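Local coordinates for protein histidine decarboxylase alpha chain (Lactobacillus sp. 30A, PDB 1IBV) that probably catalyses the decarboxylation of histidine to histamine, using a pyruvoyl group at the start of the alpha chain in place of pyridoxal phosphate, at residues T28-Q31 with S35-P38; G119-E122 with D127-L130; E211-E214 with K219-S222. All blocks are in the same frame, centred on the assembly; numbering follows the deposited sequence.

Interaction 1 (T28-Q31 with S35-P38); sequences TETQ and SELP
The carboxylate of Glu36 lies across the hydroxyls of Thr28 and Thr30, which project from the same face of a beta hairpin. Thr28 OG1 donates to Glu36 OE2 over 2.8 Å, meeting its anti lone pair, while Thr30 OG1 donates to Glu36 OE1 over 2.7 Å on the syn side. A bend about the CB-CG bond (chi2 -62°) folds the glutamate back over the neighbouring strand so that each oxygen has its own hydroxyl. Branched threonine suits an extended strand and supplies the donor as well.

Between the two threonines in the register, Glu29 and Leu37 form the hydrogen-bonded antiparallel pair, with Leu37 N to Glu29 O at 2.8 Å. Gln31 N adds a bond to Ser35 O next to the turn. On the other face, the extended Gln31 chain passes obliquely over Leu37, its CD 3.6 Å from Leu37 CB. Gln31 OE1 accepts from the backbone of Phe155, and Ser35 OG bonds Asp33. Leu37, an apolar residue fit for a buried site, packs on Ile144 of helix 126-151, where Glu29 also makes a salt bridge with Lys142.

Two hydroxyl donors fix the rotation of the Glu36 carboxylate and would probably favour its ionised form.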
ATOM      1  N   THR B  28      11.134  -0.184  47.576  1.00 37.28           N
ATOM      2  CA  THR B  28      10.644   0.941  46.784  1.00 39.44           C
ATOM      3  C   THR B  28      11.663   2.052  46.666  1.00 40.09           C
ATOM      4  O   THR B  28      12.454   2.273  47.585  1.00 41.68           O
ATOM      5  CB  THR B  28       9.342   1.572  47.364  1.00 43.11           C
ATOM      6  OG1 THR B  28       9.645   2.316  48.553  1.00 42.76           O
ATOM      7  CG2 THR B  28       8.295   0.501  47.669  1.00 41.92           C
ATOM      8  N   GLU B  29      11.587   2.781  45.556  1.00 38.93           N
ATOM      9  CA  GLU B  29      12.481   3.898  45.270  1.00 38.04           C
ATOM     10  C   GLU B  29      11.625   5.143  45.089  1.00 37.48           C
ATOM     11  O   GLU B  29      10.600   5.111  44.402  1.00 38.74           O
ATOM     12  CB  GLU B  29      13.265   3.621  43.987  1.00 40.13           C
ATOM     13  CG  GLU B  29      14.325   4.669  43.633  1.00 41.32           C
ATOM     14  CD  GLU B  29      15.555   4.615  44.535  1.00 41.84           C
ATOM     15  OE1 GLU B  29      16.093   5.699  44.864  1.00 41.72           O
ATOM     16  OE2 GLU B  29      15.995   3.493  44.890  1.00 39.64           O
ATOM     17  N   THR B  30      12.030   6.234  45.721  1.00 38.14           N
ATOM     18  CA  THR B  30      11.285   7.480  45.640  1.00 40.12           C
ATOM     19  C   THR B  30      11.439   8.177  44.288  1.00 42.03           C
ATOM     20  O   THR B  30      12.553   8.297  43.760  1.00 42.08           O
ATOM     21  CB  THR B  30      11.725   8.424  46.755  1.00 40.85           C
ATOM     22  OG1 THR B  30      11.776   7.692  47.989  1.00 40.87           O
ATOM     23  CG2 THR B  30      10.753   9.589  46.887  1.00 41.43           C
ATOM     24  N   GLN B  31      10.325   8.649  43.735  1.00 42.56           N
ATOM     25  CA  GLN B  31      10.345   9.323  42.443  1.00 42.21           C
ATOM     26  C   GLN B  31      10.222  10.833  42.609  1.00 41.87           C
ATOM     27  O   GLN B  31       9.841  11.309  43.679  1.00 42.26           O
ATOM     28  CB  GLN B  31       9.219   8.797  41.558  1.00 41.99           C
ATOM     29  CG  GLN B  31       9.302   7.309  41.275  1.00 43.87           C
ATOM     30  CD  GLN B  31       8.161   6.821  40.411  1.00 44.16           C
ATOM     31  OE1 GLN B  31       8.299   6.711  39.189  1.00 43.38           O
ATOM     32  NE2 GLN B  31       7.014   6.547  41.035  1.00 44.74           N
ATOM     33  N   SER B  35       5.989   9.914  44.834  1.00 40.99           N
ATOM     34  CA  SER B  35       5.419   8.570  44.890  1.00 40.26           C
ATOM     35  C   SER B  35       6.520   7.530  45.037  1.00 40.66           C
ATOM     36  O   SER B  35       7.635   7.728  44.534  1.00 42.21           O
ATOM     37  CB  SER B  35       4.606   8.281  43.622  1.00 41.43           C
ATOM     38  OG  SER B  35       5.434   8.259  42.469  1.00 37.78           O
ATOM     39  N   GLU B  36       6.202   6.422  45.694  1.00 37.23           N
ATOM     40  CA  GLU B  36       7.152   5.346  45.893  1.00 36.52           C
ATOM     41  C   GLU B  36       6.992   4.294  44.809  1.00 38.33           C
ATOM     42  O   GLU B  36       5.945   3.644  44.731  1.00 39.18           O
ATOM     43  CB  GLU B  36       6.959   4.721  47.271  1.00 35.83           C
ATOM     44  CG  GLU B  36       7.376   5.630  48.424  1.00 37.03           C
ATOM     45  CD  GLU B  36       8.864   5.990  48.395  1.00 37.99           C
ATOM     46  OE1 GLU B  36       9.186   7.201  48.433  1.00 33.70           O
ATOM     47  OE2 GLU B  36       9.708   5.064  48.343  1.00 36.89           O
ATOM     48  N   LEU B  37       8.037   4.108  43.998  1.00 37.10           N
ATOM     49  CA  LEU B  37       8.025   3.140  42.900  1.00 34.28           C
ATOM     50  C   LEU B  37       8.406   1.734  43.337  1.00 33.96           C
ATOM     51  O   LEU B  37       9.559   1.478  43.659  1.00 38.00           O
ATOM     52  CB  LEU B  37       8.985   3.600  41.802  1.00 33.53           C
ATOM     53  CG  LEU B  37       9.275   2.639  40.643  1.00 31.60           C
ATOM     54  CD1 LEU B  37       7.991   2.294  39.928  1.00 28.76           C
ATOM     55  CD2 LEU B  37      10.262   3.278  39.671  1.00 32.56           C
ATOM     56  N   PRO B  38       7.443   0.805  43.364  1.00 35.35           N
ATOM     57  CA  PRO B  38       7.733  -0.580  43.771  1.00 34.66           C
ATOM     58  C   PRO B  38       8.694  -1.307  42.813  1.00 34.55           C
ATOM     59  O   PRO B  38       8.549  -1.229  41.586  1.00 36.79           O
ATOM     60  CB  PRO B  38       6.346  -1.226  43.784  1.00 33.59           C
ATOM     61  CG  PRO B  38       5.571  -0.412  42.770  1.00 31.82           C
ATOM     62  CD  PRO B  38       6.007   0.988  43.080  1.00 32.09           C
TER

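Interaction 2 (G119-E122 with D127-L130); sequences GVWE and DELL
Strand 113-121 ends beside the first turns of helix 126-151, and the two backbones come nearest at Trp121 and Leu129, whose CA atoms are 7.2 Å apart. The indole of Trp121 spans that gap. Its CG is anti to the backbone N (chi1 -168°), which carries the ring from the strand to the helix. Leu129 CD1 sits over one face of the ring as a CH-pi contact, 3.8 Å from the centroid of the five-membered ring and 14° off its normal. Leu129 CB lies over the same indole, 3.6 Å from Trp121 NE1; the leucine and indole run past each other in opposite directions, with CB and CD1 both touching the ring.

Glu128 comes to the edge of the six-membered ring. Its CG lies near the ring plane, 3.3 Å from Trp121 CZ2, and a bend in its chain turns the carboxylate to within 28° of coplanar with the indole. Here the glutamate contributes its CG methylene, with OE2 3.8 Å from Trp121 CH2 beside the ring edge, a role suited to a partly exposed site.

Around this pair, Trp121 also meets the ring of Tyr132 and packs on Met166, and Leu129 reaches Tyr164, both of the latter partners on strand 155-166. A broad aromatic ring can thus join strand end, helix and sheet. Across the two segments the attraction is mainly one of dispersion and CH-pi contact, a largely apolar contact that ties the helix to one of the two outermost strands of this chain's five-stranded sheet.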
ATOM      1  N   GLY B 119      28.555  -5.968  34.352  1.00 38.11           N
ATOM      2  CA  GLY B 119      29.834  -5.740  34.990  1.00 40.09           C
ATOM      3  C   GLY B 119      30.597  -7.018  35.256  1.00 41.52           C
ATOM      4  O   GLY B 119      30.094  -8.117  34.989  1.00 40.72           O
ATOM      5  N   VAL B 120      31.827  -6.864  35.748  1.00 43.66           N
ATOM      6  CA  VAL B 120      32.697  -7.995  36.067  1.00 44.09           C
ATOM      7  C   VAL B 120      32.758  -8.223  37.574  1.00 45.63           C
ATOM      8  O   VAL B 120      32.668  -7.275  38.370  1.00 46.03           O
ATOM      9  CB  VAL B 120      34.135  -7.771  35.583  1.00 41.55           C
ATOM     10  CG1 VAL B 120      34.920  -9.063  35.726  1.00 41.18           C
ATOM     11  CG2 VAL B 120      34.147  -7.297  34.140  1.00 40.07           C
ATOM     12  N   TRP B 121      32.917  -9.488  37.952  1.00 45.57           N
ATOM     13  CA  TRP B 121      32.999  -9.882  39.349  1.00 47.61           C
ATOM     14  C   TRP B 121      34.436 -10.287  39.626  1.00 49.53           C
ATOM     15  O   TRP B 121      34.988 -11.177  38.958  1.00 48.96           O
ATOM     16  CB  TRP B 121      32.063 -11.054  39.634  1.00 46.35           C
ATOM     17  CG  TRP B 121      31.882 -11.333  41.091  1.00 48.59           C
ATOM     18  CD1 TRP B 121      31.910 -12.554  41.703  1.00 49.15           C
ATOM     19  CD2 TRP B 121      31.609 -10.370  42.126  1.00 48.70           C
ATOM     20  NE1 TRP B 121      31.668 -12.414  43.050  1.00 49.02           N
ATOM     21  CE2 TRP B 121      31.486 -11.090  43.336  1.00 49.05           C
ATOM     22  CE3 TRP B 121      31.466  -8.971  42.149  1.00 47.77           C
ATOM     23  CZ2 TRP B 121      31.212 -10.459  44.558  1.00 48.06           C
ATOM     24  CZ3 TRP B 121      31.197  -8.347  43.361  1.00 46.98           C
ATOM     25  CH2 TRP B 121      31.077  -9.093  44.551  1.00 48.28           C
ATOM     26  N   GLU B 122      35.028  -9.652  40.629  1.00 51.53           N
ATOM     27  CA  GLU B 122      36.416  -9.903  40.985  1.00 54.05           C
ATOM     28  C   GLU B 122      36.706 -10.977  42.053  1.00 55.12           C
ATOM     29  O   GLU B 122      37.841 -11.460  42.145  1.00 56.45           O
ATOM     30  CB  GLU B 122      37.083  -8.579  41.362  1.00 55.49           C
ATOM     31  CG  GLU B 122      36.793  -7.403  40.401  1.00 57.83           C
ATOM     32  CD  GLU B 122      37.406  -7.546  38.995  1.00 60.41           C
ATOM     33  OE1 GLU B 122      38.070  -8.568  38.696  1.00 62.18           O
ATOM     34  OE2 GLU B 122      37.209  -6.618  38.175  1.00 62.75           O
ATOM     35  N   ASP B 127      28.408 -17.263  45.714  1.00 63.36           N
ATOM     36  CA  ASP B 127      27.431 -16.909  46.721  1.00 63.54           C
ATOM     37  C   ASP B 127      27.551 -15.431  47.075  1.00 60.81           C
ATOM     38  O   ASP B 127      26.544 -14.753  47.301  1.00 60.56           O
ATOM     39  CB  ASP B 127      27.607 -17.765  47.967  1.00 66.55           C
ATOM     40  CG  ASP B 127      26.359 -17.791  48.817  1.00 70.22           C
ATOM     41  OD1 ASP B 127      25.633 -18.822  48.780  1.00 70.38           O
ATOM     42  OD2 ASP B 127      26.096 -16.765  49.493  1.00 73.04           O
ATOM     43  N   GLU B 128      28.781 -14.928  47.105  1.00 59.96           N
ATOM     44  CA  GLU B 128      29.017 -13.518  47.409  1.00 59.64           C
ATOM     45  C   GLU B 128      28.515 -12.637  46.253  1.00 57.89           C
ATOM     46  O   GLU B 128      28.076 -11.498  46.466  1.00 57.26           O
ATOM     47  CB  GLU B 128      30.509 -13.284  47.678  1.00 63.55           C
ATOM     48  CG  GLU B 128      30.959 -11.834  47.563  1.00 70.51           C
ATOM     49  CD  GLU B 128      30.198 -10.887  48.488  1.00 73.92           C
ATOM     50  OE1 GLU B 128      30.216 -11.136  49.722  1.00 77.10           O
ATOM     51  OE2 GLU B 128      29.601  -9.892  47.983  1.00 75.08           O
ATOM     52  N   LEU B 129      28.536 -13.184  45.039  1.00 55.91           N
ATOM     53  CA  LEU B 129      28.067 -12.448  43.862  1.00 50.71           C
ATOM     54  C   LEU B 129      26.586 -12.106  44.034  1.00 50.20           C
ATOM     55  O   LEU B 129      26.189 -10.936  43.944  1.00 48.08           O
ATOM     56  CB  LEU B 129      28.255 -13.280  42.591  1.00 47.26           C
ATOM     57  CG  LEU B 129      27.669 -12.735  41.280  1.00 44.12           C
ATOM     58  CD1 LEU B 129      28.169 -11.327  40.980  1.00 38.97           C
ATOM     59  CD2 LEU B 129      28.027 -13.673  40.154  1.00 41.84           C
ATOM     60  N   LEU B 130      25.789 -13.125  44.351  1.00 48.62           N
ATOM     61  CA  LEU B 130      24.355 -12.946  44.534  1.00 46.95           C
ATOM     62  C   LEU B 130      24.060 -11.758  45.439  1.00 46.80           C
ATOM     63  O   LEU B 130      23.147 -10.989  45.163  1.00 47.70           O
ATOM     64  CB  LEU B 130      23.721 -14.215  45.092  1.00 48.56           C
ATOM     65  CG  LEU B 130      24.035 -15.532  44.365  1.00 50.01           C
ATOM     66  CD1 LEU B 130      23.095 -16.643  44.865  1.00 50.61           C
ATOM     67  CD2 LEU B 130      23.893 -15.373  42.852  1.00 48.61           C
TER

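Interaction 3 (E211-E214 with K219-S222); sequences EWLE and KSLS
Lys219 lies in the loop that follows helix 209-216, which folds back so that Lys219 and Ser220 pack on Leu213 of that helix. Lys219 O is 3.9 Å from Leu213 CG, and the same oxygen accepts a hydrogen bond from Arg60. The lysine's CB is directed away from the helix, as befits a charged residue at an exposed position; it is the backbone of this residue that meets the leucine.

Ser220 comes next and makes the closest approach. Its small side chain lets the loop lie near the leucine, with CB 3.7 Å from Leu213 CD2. With OG anti to the backbone N (chi1 -176°), the hydroxyl bonds Glu51 of helix 43-53, against which Leu213 also packs; a polar bond thereby borders the apolar touch.

Further along, Leu221 N bonds Glu51 OE1 and Ser222 OG joins Ser220 OG on Glu51 OE2, so a single carboxylate receives three hydrogen bonds from this loop and is probably kept ionised.

Leucine suits this buried helix position because its branched end presents CD2 to the loop backbone, where Leu213 CD2 also lies 3.8 Å from Ser220 CA.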
ATOM      1  N   GLU B 211      -3.027 -20.042  29.601  1.00 33.85           N
ATOM      2  CA  GLU B 211      -4.130 -20.183  28.644  1.00 32.87           C
ATOM      3  C   GLU B 211      -3.591 -20.344  27.232  1.00 32.37           C
ATOM      4  O   GLU B 211      -4.077 -21.189  26.464  1.00 32.55           O
ATOM      5  CB  GLU B 211      -5.045 -18.966  28.686  1.00 32.69           C
ATOM      6  CG  GLU B 211      -5.788 -18.782  29.998  1.00 35.12           C
ATOM      7  CD  GLU B 211      -6.717 -17.577  29.984  1.00 35.58           C
ATOM      8  OE1 GLU B 211      -7.575 -17.478  30.883  1.00 37.55           O
ATOM      9  OE2 GLU B 211      -6.595 -16.723  29.082  1.00 38.52           O
ATOM     10  N   TRP B 212      -2.572 -19.547  26.910  1.00 33.17           N
ATOM     11  CA  TRP B 212      -1.922 -19.582  25.603  1.00 30.39           C
ATOM     12  C   TRP B 212      -1.233 -20.936  25.444  1.00 30.85           C
ATOM     13  O   TRP B 212      -1.481 -21.665  24.480  1.00 30.82           O
ATOM     14  CB  TRP B 212      -0.885 -18.454  25.508  1.00 27.20           C
ATOM     15  CG  TRP B 212      -0.205 -18.374  24.177  1.00 26.78           C
ATOM     16  CD1 TRP B 212      -0.750 -17.955  22.998  1.00 27.92           C
ATOM     17  CD2 TRP B 212       1.143 -18.735  23.882  1.00 24.14           C
ATOM     18  NE1 TRP B 212       0.170 -18.044  21.990  1.00 23.65           N
ATOM     19  CE2 TRP B 212       1.342 -18.527  22.505  1.00 25.91           C
ATOM     20  CE3 TRP B 212       2.203 -19.232  24.647  1.00 22.60           C
ATOM     21  CZ2 TRP B 212       2.557 -18.786  21.878  1.00 28.14           C
ATOM     22  CZ3 TRP B 212       3.409 -19.490  24.022  1.00 23.11           C
ATOM     23  CH2 TRP B 212       3.575 -19.270  22.652  1.00 25.14           C
ATOM     24  N   LEU B 213      -0.427 -21.293  26.440  1.00 31.58           N
ATOM     25  CA  LEU B 213       0.312 -22.546  26.430  1.00 32.30           C
ATOM     26  C   LEU B 213      -0.626 -23.687  26.118  1.00 36.05           C
ATOM     27  O   LEU B 213      -0.442 -24.395  25.131  1.00 37.94           O
ATOM     28  CB  LEU B 213       0.974 -22.770  27.784  1.00 33.96           C
ATOM     29  CG  LEU B 213       2.489 -22.606  27.937  1.00 30.76           C
ATOM     30  CD1 LEU B 213       3.056 -21.536  27.040  1.00 28.32           C
ATOM     31  CD2 LEU B 213       2.788 -22.283  29.377  1.00 31.49           C
ATOM     32  N   GLU B 214      -1.692 -23.789  26.902  1.00 40.05           N
ATOM     33  CA  GLU B 214      -2.672 -24.853  26.732  1.00 43.11           C
ATOM     34  C   GLU B 214      -3.368 -24.790  25.380  1.00 40.12           C
ATOM     35  O   GLU B 214      -3.496 -25.804  24.701  1.00 39.06           O
ATOM     36  CB  GLU B 214      -3.717 -24.793  27.850  1.00 48.71           C
ATOM     37  CG  GLU B 214      -4.685 -25.980  27.880  1.00 56.66           C
ATOM     38  CD  GLU B 214      -5.593 -25.952  29.099  1.00 63.18           C
ATOM     39  OE1 GLU B 214      -6.294 -24.919  29.280  1.00 64.95           O
ATOM     40  OE2 GLU B 214      -5.595 -26.954  29.874  1.00 66.60           O
ATOM     41  N   LYS B 219       4.008 -27.187  26.347  1.00 37.65           N
ATOM     42  CA  LYS B 219       4.249 -27.518  27.746  1.00 39.01           C
ATOM     43  C   LYS B 219       4.822 -26.233  28.322  1.00 37.49           C
ATOM     44  O   LYS B 219       5.224 -25.348  27.570  1.00 37.30           O
ATOM     45  CB  LYS B 219       5.278 -28.646  27.894  1.00 41.95           C
ATOM     46  CG  LYS B 219       5.573 -29.432  26.617  1.00 50.04           C
ATOM     47  CD  LYS B 219       6.599 -28.704  25.720  1.00 55.23           C
ATOM     48  CE  LYS B 219       6.523 -29.196  24.270  1.00 54.65           C
ATOM     49  NZ  LYS B 219       5.162 -28.950  23.686  1.00 51.91           N
ATOM     50  N   SER B 220       4.855 -26.110  29.642  1.00 37.54           N
ATOM     51  CA  SER B 220       5.403 -24.905  30.246  1.00 37.29           C
ATOM     52  C   SER B 220       6.904 -25.078  30.456  1.00 39.79           C
ATOM     53  O   SER B 220       7.344 -25.952  31.212  1.00 41.85           O
ATOM     54  CB  SER B 220       4.731 -24.606  31.588  1.00 35.77           C
ATOM     55  OG  SER B 220       5.202 -23.384  32.139  1.00 31.69           O
ATOM     56  N   LEU B 221       7.694 -24.256  29.779  1.00 37.33           N
ATOM     57  CA  LEU B 221       9.131 -24.332  29.931  1.00 36.61           C
ATOM     58  C   LEU B 221       9.571 -23.733  31.261  1.00 39.14           C
ATOM     59  O   LEU B 221      10.545 -24.190  31.856  1.00 41.33           O
ATOM     60  CB  LEU B 221       9.829 -23.652  28.755  1.00 33.36           C
ATOM     61  CG  LEU B 221       9.687 -24.397  27.422  1.00 30.56           C
ATOM     62  CD1 LEU B 221      10.200 -23.545  26.272  1.00 29.98           C
ATOM     63  CD2 LEU B 221      10.419 -25.729  27.470  1.00 31.92           C
ATOM     64  N   SER B 222       8.847 -22.727  31.745  1.00 40.99           N
ATOM     65  CA  SER B 222       9.198 -22.102  33.027  1.00 44.81           C
ATOM     66  C   SER B 222       8.791 -23.011  34.180  1.00 48.46           C
ATOM     67  O   SER B 222       9.262 -22.862  35.317  1.00 50.64           O
ATOM     68  CB  SER B 222       8.519 -20.746  33.172  1.00 42.59           C
ATOM     69  OG  SER B 222       7.108 -20.887  33.136  1.00 43.52           O
TER

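The three contacts follow one another along the chain without interleaving, each closing before the next opens. Interactions 1 and 2 belong to the same mixed five-stranded sheet, at its two outermost strands within this chain, 27-30 and 113-121; their centres are 26 Å apart, and helix 126-151 serves both, packing on the hairpin and on the strand end. Interaction 3 stands apart, its centre 33 Å from either of theirs, where helix 209-216 and its following loop meet helix 43-53. Thus the contacts are local ones in separate parts of one chain. In interaction 1 the Leu37 side chain is about 13 Å from bound histidine methyl ester.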